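Local atomic coordinates of extrinsic protein in photosystem II (Chaetoceros gracilis, PDB entry 4K7B), a protein that is an extrinsic subunit of diatom photosystem II, present here as one piece of the longer protein, and probably binds the membrane-embedded complex to support its oxygen-evolving activity. Residues Ile9-Ala12 with Arg13-Gly17; Lys24-Ala28 with Ala29-Lys33; Ala59-Ala62 with Gln63-Ile67; Glu38-Ala41 with Phe42-Phe45. All blocks are in the same frame, centred on the assembly; numbering follows the deposited sequence.

In the fold
Along the chain the order is contact 1 on helix 6-21, contact 2 where helix 24-29 gives way to helix 32-37, contact 4 on helix 39-49 and contact 3 on helix 54-73. Helix 39-49 packs between helices 6-21 and 54-73: the centre of contact 4 is about 11 Å from those of contacts 1 and 3, and it touches both, through Tyr16 OH and Leu44 CD1 at 3.4 Å and through Ile67 CD1 and Phe42 CE1 at 3.7 Å. Contact 2 touches none of the others and lies about 22 Å from contact 1, centre to centre. The contacts thus sample an all-helical fold without strands, consistent with its PsbQ-like clan.

Contact 1 (Ile9-Ala12 with Arg13-Gly17); sequences INRA and RGLYG
Ala12 and Tyr16 meet one turn apart on helix 6-21, where four main-chain hydrogen bonds set the framework. The N atoms of Arg13, Gly14, Leu15 and Tyr16 donate to the O atoms of Ile9, Asn10, Arg11 and Ala12 respectively, each at 2.9 Å. The bond from Arg13 N to Ile9 O is nearly linear at 166°, whereas that from Tyr16 N to Ala12 O bends to 145°.

Apolar contacts run along two sides of the turn. CD2 of the Tyr16 ring comes within 4.0 Å of Ala12 CB and within 3.7 Å of Ala12 CA; CG of Tyr16 stands anti to its carbonyl carbon (chi1 -60°), which swings the ring back over the preceding turn. On another side Arg11, in the conformer described, and Leu15 run side by side in the same direction, with Arg11 CG 4.1 Å from Leu15 CD1.

The charged end of Arg13 takes a different course. In the conformer described, with CG anti to its backbone N and a bend further out at chi3, the chain leads away from this turn, and NH1 gives a hydrogen bond to Asn90 O while NH2 makes a weak one to Tyr50 OH.

Chemically the turn is divided: Ala12 is buried, the Tyr16 ring packs on Leu44 and Phe45 of helix 39-49, and the Arg13 guanidinium in this conformer links helix 6-21 to Asn90, just beyond helix 76-89.

Contact 2 (Lys24-Ala28 with Ala29-Lys33); sequences KDAVA and AGDFK
The backbone from Ala26 to Asp31 closes helix 24-29 with a Schellman motif: Gly30 takes a positive phi of 76°, and Asp31 N reaches back to Ala26 O at 2.8 Å with an N-H...O angle of 158°. Inside this loop Gly30 N bonds to Val27 O at 3.3 Å, its N-H coming in from above the flat carbonyl group. Ala29 N still makes a helical bond to Asp25 O at 2.9 Å.

Across the turn the side chains meet at small groups. Ala26 CB lies 3.9 Å from Asp31 CB and 3.7 Å from Asp31 O, pairing the two residues that the outer, wider-spanning Schellman bond joins. CG of Asp31 is anti to its backbone N (chi1 178°), a torsion that carries the carboxylate to where OD2 is 4.1 Å from Ala26 CB. Further on, Gly30 O sits over the centre of the Phe32 ring, 3.6 Å above its plane, while that ring packs on Val79 of helix 76-89.

Asp31 is also the centre of an inverse gamma turn, completed by a weak bond from Phe32 N to Gly30 O. The whole is a glycine-terminated Schellman C-cap followed at once by a tight turn, an arrangement that reverses the chain between helix 24-29 and helix 32-37.

Contact 3 (Ala59-Ala62 with Gln63-Ile67); sequences AAIA and QTNEI
Gln63 lays its side chain back along the Ala59 carbonyl on helix 54-73. CG stands anti to its own carbonyl carbon (chi1 -66°) and the chain is extended beyond it, which puts CG and CD each 3.2 Å from Ala59 O and brings NE2 to 4.0 Å from Ala59 CB. Its backbone N bonds to that same oxygen, so the carbonyl is approached by both the main chain and the side chain of one residue. The polar end continues to a further partner: OE1 accepts a hydrogen bond from Asn90 ND2. An alanine here would lose this amide, and Asn90 ND2 would probably be left without its mate while the Ala59 carbonyl lost its side-chain cover.

Ala62, the second residue in buried area, contributes chiefly through its backbone: its O accepts from Glu66 N at 2.9 Å, and Glu66 CB lies 3.6 Å from that oxygen. On the neighbouring side Ile61 and Asn65 run side by side, with Ile61 CG2 4.0 Å from Asn65 ND2, and Asn65 N closes a straight bond (167°) to Ile61 O.

Ala60 O is gripped twice, by Thr64 N at 2.9 Å and by Thr64 OG1 at 2.8 Å, the two donors arriving from opposite faces of the carbonyl plane. Thr64 OG1 is in turn bonded to Asn46 ND2 of helix 39-49.

Helix 54-73 thereby faces two neighbours: Ala60, Thr64 and Ile67 pack toward helix 39-49, at Asn46 and Phe42, while Gln63 and Thr64 meet Tyr86 of helix 76-89.

Contact 4 (Glu38-Ala41 with Phe42-Phe45); sequences EKNA and FILF. With SO4 (sulfate ion), chain C.
Asn40, one turn before Leu44 and beside Ile43, holds a sulfate ion, probably taken up from the crystallisation liquor. Asn40 ND2 donates to sulfate O3 at 3.0 Å with an angle of 155°, and makes a second, weak bond to O4; Asn40 CB also lies 3.3 Å from O4. The other branch of the amide turns to the helix: OD1 is 3.8 Å from Ile43 CD1, the two side chains running the same way. The sulfate is also hydrogen-bonded to Arg19 NH2 of helix 6-21.

Phe42 carries the buried side. Its CG is anti to its carbonyl carbon (chi1 -70°), which returns the ring toward the start of the helix, where CD2 comes to 3.3 Å from Glu38 O and Lys39 CA lies at the ring edge near its plane. Outward the ring meets Tyr86, their planes at about 50°, and packs on Thr64 and Ile67. A serine in its place would take away the ring, and a gap would probably open between helix 39-49 and helix 54-73.

The main chain is regular. Phe42 N bonds to Glu38 O at 3.1 Å, Ile43 N bonds to Lys39 O at 3.0 Å, and Phe45 N closes on Ala41 O at 2.9 Å. Leu44 CG rests 3.3 Å from the oxygen that its own N uses, Asn40 O.

Glu38 occupies the N-cap position, with its carboxylate OE2 in a salt bridge to Arg19 NE. These are the N-cap and first two turns of helix 39-49 in a helical bundle, with Ala41, Phe42 and Phe45 forming its buried face.

Contact 1 (Ile9-Ala12 with Arg13-Gly17)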
loop_
_atom_site.group_PDB
_atom_site.type_symbol
_atom_site.label_atom_id
_atom_site.label_comp_id
_atom_site.label_asym_id
_atom_site.label_seq_id
_atom_site.Cartn_x
_atom_site.Cartn_y
_atom_site.Cartn_z
ATOM N N ILE A 9 7.778 12.768 -9.073
ATOM C CA ILE A 9 6.910 11.636 -9.348
ATOM C C ILE A 9 7.591 10.332 -8.975
ATOM O O ILE A 9 7.016 9.504 -8.262
ATOM C CB ILE A 9 6.487 11.598 -10.831
ATOM C CG1 ILE A 9 5.558 12.769 -11.142
ATOM C CG2 ILE A 9 5.818 10.263 -11.161
ATOM C CD1 ILE A 9 5.259 12.930 -12.626
ATOM N N ASN A 10 8.821 10.134 -9.441
ATOM C CA ASN A 10 9.544 8.918 -9.077
ATOM C C ASN A 10 9.803 8.759 -7.586
ATOM O O ASN A 10 9.756 7.653 -7.053
ATOM C CB ASN A 10 10.869 8.810 -9.838
ATOM C CG ASN A 10 10.741 7.997 -11.096
ATOM O OD1 ASN A 10 9.670 7.960 -11.709
ATOM N ND2 ASN A 10 11.826 7.316 -11.484
ATOM N N ARG A 11 10.096 9.863 -6.911
ATOM C CA ARG A 11 10.363 9.843 -5.481
ATOM C C ARG A 11 9.095 9.415 -4.729
ATOM O O ARG A 11 9.148 8.574 -3.824
ATOM C CB ARG A 11 10.823 11.240 -5.038
ATOM C CG ARG A 11 11.827 11.272 -3.906
ATOM C CD ARG A 11 12.378 12.688 -3.664
ATOM N NE ARG A 11 13.584 12.986 -4.445
ATOM C CZ ARG A 11 13.669 13.971 -5.337
ATOM N NH1 ARG A 11 12.624 14.758 -5.561
ATOM N NH2 ARG A 11 14.797 14.173 -6.006
ATOM N N ALA A 12 7.971 9.993 -5.114
ATOM C CA ALA A 12 6.714 9.644 -4.457
ATOM C C ALA A 12 6.310 8.188 -4.739
ATOM O O ALA A 12 5.932 7.443 -3.821
ATOM C CB ALA A 12 5.616 10.607 -4.873
ATOM N N ARG A 13 6.415 7.775 -5.998
ATOM C CA ARG A 13 6.045 6.417 -6.367
ATOM C C ARG A 13 6.930 5.399 -5.655
ATOM O O ARG A 13 6.460 4.388 -5.133
ATOM C CB ARG A 13 6.090 6.262 -7.896
ATOM C CG ARG A 13 5.907 4.859 -8.419
ATOM C CD ARG A 13 5.669 4.874 -9.941
ATOM N NE ARG A 13 4.397 5.521 -10.250
ATOM C CZ ARG A 13 3.222 4.902 -10.221
ATOM N NH1 ARG A 13 3.158 3.608 -9.924
ATOM N NH2 ARG A 13 2.106 5.572 -10.505
ATOM N N GLY A 14 8.246 5.677 -5.617
ATOM C CA GLY A 14 9.197 4.801 -4.968
ATOM C C GLY A 14 8.973 4.721 -3.468
ATOM O O GLY A 14 8.692 3.651 -2.927
ATOM N N LEU A 15 9.090 5.857 -2.789
ATOM C CA LEU A 15 9.058 5.849 -1.329
ATOM C C LEU A 15 7.679 5.453 -0.789
ATOM O O LEU A 15 7.558 4.533 0.056
ATOM C CB LEU A 15 9.485 7.207 -0.779
ATOM C CG LEU A 15 10.949 7.579 -1.025
ATOM C CD1 LEU A 15 11.198 9.017 -0.589
ATOM C CD2 LEU A 15 11.860 6.608 -0.278
ATOM N N TYR A 16 6.633 6.096 -1.309
ATOM C CA TYR A 16 5.308 5.844 -0.743
ATOM C C TYR A 16 4.740 4.539 -1.290
ATOM O O TYR A 16 4.083 3.789 -0.557
ATOM C CB TYR A 16 4.370 7.034 -0.967
ATOM C CG TYR A 16 4.929 8.270 -0.317
ATOM C CD1 TYR A 16 5.172 8.295 1.057
ATOM C CD2 TYR A 16 5.258 9.395 -1.066
ATOM C CE1 TYR A 16 5.718 9.404 1.662
ATOM C CE2 TYR A 16 5.808 10.509 -0.469
ATOM C CZ TYR A 16 6.030 10.506 0.894
ATOM O OH TYR A 16 6.569 11.607 1.502
ATOM N N GLY A 17 5.008 4.250 -2.565
ATOM C CA GLY A 17 4.608 2.970 -3.099
ATOM C C GLY A 17 5.241 1.839 -2.308
ATOM O O GLY A 17 4.576 0.838 -2.043
#

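Contact 2 (Lys24-Ala28 with Ala29-Lys33)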
loop_
_atom_site.group_PDB
_atom_site.type_symbol
_atom_site.label_atom_id
_atom_site.label_comp_id
_atom_site.label_asym_id
_atom_site.label_seq_id
_atom_site.Cartn_x
_atom_site.Cartn_y
_atom_site.Cartn_z
ATOM N N LYS A 24 1.968 -5.797 2.998
ATOM C CA LYS A 24 1.461 -7.118 2.597
ATOM C C LYS A 24 1.203 -8.050 3.786
ATOM O O LYS A 24 0.137 -8.653 3.890
ATOM C CB LYS A 24 2.413 -7.789 1.607
ATOM C CG LYS A 24 1.910 -9.141 1.116
ATOM C CD LYS A 24 2.875 -9.743 0.105
ATOM C CE LYS A 24 2.549 -11.204 -0.182
ATOM N NZ LYS A 24 2.787 -12.070 1.010
ATOM N N ASP A 25 2.178 -8.156 4.686
ATOM C CA ASP A 25 2.014 -9.014 5.859
ATOM C C ASP A 25 0.899 -8.525 6.791
ATOM O O ASP A 25 0.115 -9.327 7.298
ATOM C CB ASP A 25 3.334 -9.151 6.618
ATOM C CG ASP A 25 4.306 -10.081 5.926
ATOM O OD1 ASP A 25 3.883 -11.162 5.462
ATOM O OD2 ASP A 25 5.494 -9.727 5.839
ATOM N N ALA A 26 0.816 -7.214 7.008
ATOM C CA ALA A 26 -0.254 -6.668 7.843
ATOM C C ALA A 26 -1.619 -6.997 7.250
ATOM O O ALA A 26 -2.546 -7.369 7.962
ATOM C CB ALA A 26 -0.084 -5.155 8.005
ATOM N N VAL A 27 -1.737 -6.864 5.937
ATOM C CA VAL A 27 -2.975 -7.184 5.255
ATOM C C VAL A 27 -3.309 -8.668 5.421
ATOM O O VAL A 27 -4.451 -9.022 5.738
ATOM C CB VAL A 27 -2.877 -6.803 3.770
ATOM C CG1 VAL A 27 -4.048 -7.376 2.991
ATOM C CG2 VAL A 27 -2.811 -5.288 3.639
ATOM N N ALA A 28 -2.309 -9.523 5.241
ATOM C CA ALA A 28 -2.520 -10.964 5.391
ATOM C C ALA A 28 -2.977 -11.320 6.801
ATOM O O ALA A 28 -3.806 -12.212 6.987
ATOM C CB ALA A 28 -1.250 -11.726 5.036
ATOM N N ALA A 29 -2.446 -10.601 7.792
ATOM C CA ALA A 29 -2.681 -10.931 9.192
ATOM C C ALA A 29 -3.918 -10.270 9.767
ATOM O O ALA A 29 -4.305 -10.574 10.896
ATOM C CB ALA A 29 -1.474 -10.552 10.034
ATOM N N GLY A 30 -4.524 -9.353 9.006
ATOM C CA GLY A 30 -5.649 -8.574 9.507
ATOM C C GLY A 30 -5.242 -7.457 10.459
ATOM O O GLY A 30 -6.040 -7.013 11.294
ATOM N N ASP A 31 -4.005 -6.989 10.324
ATOM C CA ASP A 31 -3.436 -5.976 11.213
ATOM C C ASP A 31 -3.777 -4.598 10.652
ATOM O O ASP A 31 -2.938 -3.938 10.042
ATOM C CB ASP A 31 -1.918 -6.216 11.322
ATOM C CG ASP A 31 -1.184 -5.195 12.182
ATOM O OD1 ASP A 31 -1.827 -4.402 12.896
ATOM O OD2 ASP A 31 0.070 -5.203 12.139
ATOM N N PHE A 32 -5.013 -4.172 10.879
ATOM C CA PHE A 32 -5.521 -2.969 10.233
ATOM C C PHE A 32 -4.859 -1.700 10.769
ATOM O O PHE A 32 -4.725 -0.711 10.040
ATOM C CB PHE A 32 -7.042 -2.876 10.374
ATOM C CG PHE A 32 -7.778 -4.075 9.841
ATOM C CD1 PHE A 32 -7.325 -4.747 8.728
ATOM C CD2 PHE A 32 -8.935 -4.525 10.461
ATOM C CE1 PHE A 32 -8.005 -5.854 8.237
ATOM C CE2 PHE A 32 -9.618 -5.628 9.976
ATOM C CZ PHE A 32 -9.152 -6.292 8.864
ATOM N N LYS A 33 -4.437 -1.724 12.031
ATOM C CA LYS A 33 -3.724 -0.591 12.618
ATOM C C LYS A 33 -2.499 -0.189 11.788
ATOM O O LYS A 33 -2.222 0.988 11.612
ATOM C CB LYS A 33 -3.309 -0.921 14.054
ATOM C CG LYS A 33 -2.430 0.119 14.724
ATOM C CD LYS A 33 -1.985 -0.383 16.088
ATOM C CE LYS A 33 -0.631 0.154 16.480
ATOM N NZ LYS A 33 -0.738 1.503 17.108
#

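Contact 3 (Ala59-Ala62 with Gln63-Ile67)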
loop_
_atom_site.group_PDB
_atom_site.type_symbol
_atom_site.label_atom_id
_atom_site.label_comp_id
_atom_site.label_asym_id
_atom_site.label_seq_id
_atom_site.Cartn_x
_atom_site.Cartn_y
_atom_site.Cartn_z
ATOM N N ALA A 59 -9.266 8.334 -9.026
ATOM C CA ALA A 59 -9.409 6.883 -8.933
ATOM C C ALA A 59 -8.639 6.335 -7.739
ATOM O O ALA A 59 -9.131 5.465 -7.016
ATOM C CB ALA A 59 -8.933 6.213 -10.210
ATOM N N ALA A 60 -7.436 6.857 -7.538
ATOM C CA ALA A 60 -6.586 6.402 -6.445
ATOM C C ALA A 60 -7.193 6.731 -5.093
ATOM O O ALA A 60 -7.129 5.915 -4.167
ATOM C CB ALA A 60 -5.180 6.998 -6.581
ATOM N N ILE A 61 -7.780 7.923 -4.983
ATOM C CA ILE A 61 -8.462 8.325 -3.761
ATOM C C ILE A 61 -9.660 7.412 -3.521
ATOM O O ILE A 61 -9.863 6.935 -2.404
ATOM C CB ILE A 61 -8.885 9.809 -3.833
ATOM C CG1 ILE A 61 -7.661 10.715 -3.700
ATOM C CG2 ILE A 61 -9.923 10.142 -2.754
ATOM C CD1 ILE A 61 -7.930 12.178 -4.012
ATOM N N ALA A 62 -10.438 7.130 -4.569
ATOM C CA ALA A 62 -11.554 6.197 -4.407
ATOM C C ALA A 62 -11.119 4.793 -3.939
ATOM O O ALA A 62 -11.770 4.192 -3.070
ATOM C CB ALA A 62 -12.397 6.121 -5.686
ATOM N N GLN A 63 -10.025 4.287 -4.501
ATOM C CA GLN A 63 -9.518 2.958 -4.138
ATOM C C GLN A 63 -8.999 2.945 -2.701
ATOM O O GLN A 63 -9.140 1.951 -1.954
ATOM C CB GLN A 63 -8.427 2.532 -5.130
ATOM C CG GLN A 63 -8.974 2.309 -6.540
ATOM C CD GLN A 63 -7.938 2.518 -7.630
ATOM O OE1 GLN A 63 -6.762 2.760 -7.360
ATOM N NE2 GLN A 63 -8.381 2.435 -8.880
ATOM N N THR A 64 -8.410 4.072 -2.304
ATOM C CA THR A 64 -7.955 4.239 -0.922
ATOM C C THR A 64 -9.147 4.202 0.043
ATOM O O THR A 64 -9.143 3.482 1.072
ATOM C CB THR A 64 -7.177 5.557 -0.759
ATOM O OG1 THR A 64 -6.039 5.541 -1.645
ATOM C CG2 THR A 64 -6.696 5.738 0.677
ATOM N N ASN A 65 -10.181 4.965 -0.310
ATOM C CA ASN A 65 -11.400 4.972 0.485
ATOM C C ASN A 65 -11.970 3.563 0.595
ATOM O O ASN A 65 -12.466 3.167 1.649
ATOM C CB ASN A 65 -12.453 5.905 -0.105
ATOM C CG ASN A 65 -12.157 7.385 0.147
ATOM O OD1 ASN A 65 -11.411 7.746 1.046
ATOM N ND2 ASN A 65 -12.757 8.250 -0.663
ATOM N N GLU A 66 -11.900 2.798 -0.492
ATOM C CA GLU A 66 -12.391 1.422 -0.462
ATOM C C GLU A 66 -11.615 0.561 0.536
ATOM O O GLU A 66 -12.219 -0.234 1.297
ATOM C CB GLU A 66 -12.326 0.796 -1.856
ATOM C CG GLU A 66 -13.179 -0.443 -1.994
ATOM C CD GLU A 66 -14.661 -0.133 -1.913
ATOM O OE1 GLU A 66 -15.433 -1.005 -1.461
ATOM O OE2 GLU A 66 -15.052 0.987 -2.300
ATOM N N ILE A 67 -10.284 0.702 0.534
ATOM C CA ILE A 67 -9.486 0.014 1.553
ATOM C C ILE A 67 -9.977 0.354 2.961
ATOM O O ILE A 67 -10.168 -0.538 3.802
ATOM C CB ILE A 67 -7.990 0.349 1.436
ATOM C CG1 ILE A 67 -7.436 -0.202 0.131
ATOM C CG2 ILE A 67 -7.210 -0.203 2.639
ATOM C CD1 ILE A 67 -6.059 0.327 -0.182
#

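Contact 4 (Glu38-Ala41 with Phe42-Phe45)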
loop_
_atom_site.group_PDB
_atom_site.type_symbol
_atom_site.label_atom_id
_atom_site.label_comp_id
_atom_site.label_asym_id
_atom_site.label_seq_id
_atom_site.Cartn_x
_atom_site.Cartn_y
_atom_site.Cartn_z
ATOM N N GLU A 38 -0.207 3.868 7.997
ATOM C CA GLU A 38 0.337 4.375 6.708
ATOM C C GLU A 38 -0.562 5.320 5.848
ATOM O O GLU A 38 -0.338 5.524 4.619
ATOM C CB GLU A 38 0.806 3.209 5.834
ATOM C CG GLU A 38 1.867 2.350 6.474
ATOM C CD GLU A 38 3.243 2.975 6.465
ATOM O OE1 GLU A 38 4.131 2.409 7.121
ATOM O OE2 GLU A 38 3.450 4.011 5.803
ATOM N N LYS A 39 -1.572 5.915 6.490
ATOM C CA LYS A 39 -2.492 6.832 5.806
ATOM C C LYS A 39 -1.743 7.867 4.972
ATOM O O LYS A 39 -2.106 8.183 3.826
ATOM C CB LYS A 39 -3.383 7.553 6.821
ATOM C CG LYS A 39 -4.690 6.851 7.137
ATOM C CD LYS A 39 -5.464 7.589 8.232
ATOM C CE LYS A 39 -5.559 9.083 7.955
ATOM N NZ LYS A 39 -6.362 9.793 9.007
ATOM N N ASN A 40 -0.682 8.417 5.563
ATOM C CA ASN A 40 0.085 9.435 4.858
ATOM C C ASN A 40 0.764 8.912 3.598
ATOM O O ASN A 40 0.936 9.658 2.638
ATOM C CB ASN A 40 1.094 10.122 5.777
ATOM C CG ASN A 40 0.421 11.007 6.808
ATOM O OD1 ASN A 40 -0.748 11.356 6.665
ATOM N ND2 ASN A 40 1.149 11.366 7.852
ATOM N N ALA A 41 1.138 7.633 3.595
ATOM C CA ALA A 41 1.743 7.042 2.406
ATOM C C ALA A 41 0.697 6.981 1.316
ATOM O O ALA A 41 1.009 7.238 0.141
ATOM C CB ALA A 41 2.297 5.656 2.694
ATOM N N PHE A 42 -0.538 6.653 1.687
ATOM C CA PHE A 42 -1.595 6.704 0.655
ATOM C C PHE A 42 -1.808 8.121 0.105
ATOM O O PHE A 42 -1.872 8.328 -1.129
ATOM C CB PHE A 42 -2.923 6.161 1.193
ATOM C CG PHE A 42 -2.908 4.686 1.430
ATOM C CD1 PHE A 42 -3.142 3.804 0.384
ATOM C CD2 PHE A 42 -2.618 4.175 2.687
ATOM C CE1 PHE A 42 -3.110 2.442 0.588
ATOM C CE2 PHE A 42 -2.588 2.816 2.900
ATOM C CZ PHE A 42 -2.831 1.945 1.845
ATOM N N ILE A 43 -1.923 9.088 1.011
ATOM C CA ILE A 43 -2.151 10.472 0.589
ATOM C C ILE A 43 -1.042 10.963 -0.348
ATOM O O ILE A 43 -1.305 11.524 -1.422
ATOM C CB ILE A 43 -2.233 11.409 1.793
ATOM C CG1 ILE A 43 -3.427 11.035 2.670
ATOM C CG2 ILE A 43 -2.352 12.850 1.331
ATOM C CD1 ILE A 43 -3.437 11.755 4.022
ATOM N N LEU A 44 0.201 10.727 0.063
ATOM C CA LEU A 44 1.350 11.282 -0.636
ATOM C C LEU A 44 1.702 10.500 -1.903
ATOM O O LEU A 44 2.235 11.072 -2.858
ATOM C CB LEU A 44 2.538 11.390 0.317
ATOM C CG LEU A 44 2.267 12.380 1.451
ATOM C CD1 LEU A 44 3.367 12.322 2.496
ATOM C CD2 LEU A 44 2.079 13.783 0.913
ATOM N N PHE A 45 1.384 9.204 -1.935
ATOM C CA PHE A 45 1.442 8.481 -3.198
ATOM C C PHE A 45 0.432 9.071 -4.157
ATOM O O PHE A 45 0.736 9.376 -5.294
ATOM C CB PHE A 45 1.155 6.985 -3.059
ATOM C CG PHE A 45 1.232 6.250 -4.378
ATOM C CD1 PHE A 45 2.434 5.699 -4.809
ATOM C CD2 PHE A 45 0.115 6.155 -5.210
ATOM C CE1 PHE A 45 2.524 5.048 -6.028
ATOM C CE2 PHE A 45 0.193 5.511 -6.426
ATOM C CZ PHE A 45 1.406 4.954 -6.853
HETATM S S SO4 C . 4.664 9.939 7.997
HETATM O O1 SO4 C . 5.638 9.928 6.898
HETATM O O2 SO4 C . 5.311 9.520 9.239
HETATM O O3 SO4 C . 4.151 11.304 8.143
HETATM O O4 SO4 C . 3.552 9.024 7.721
#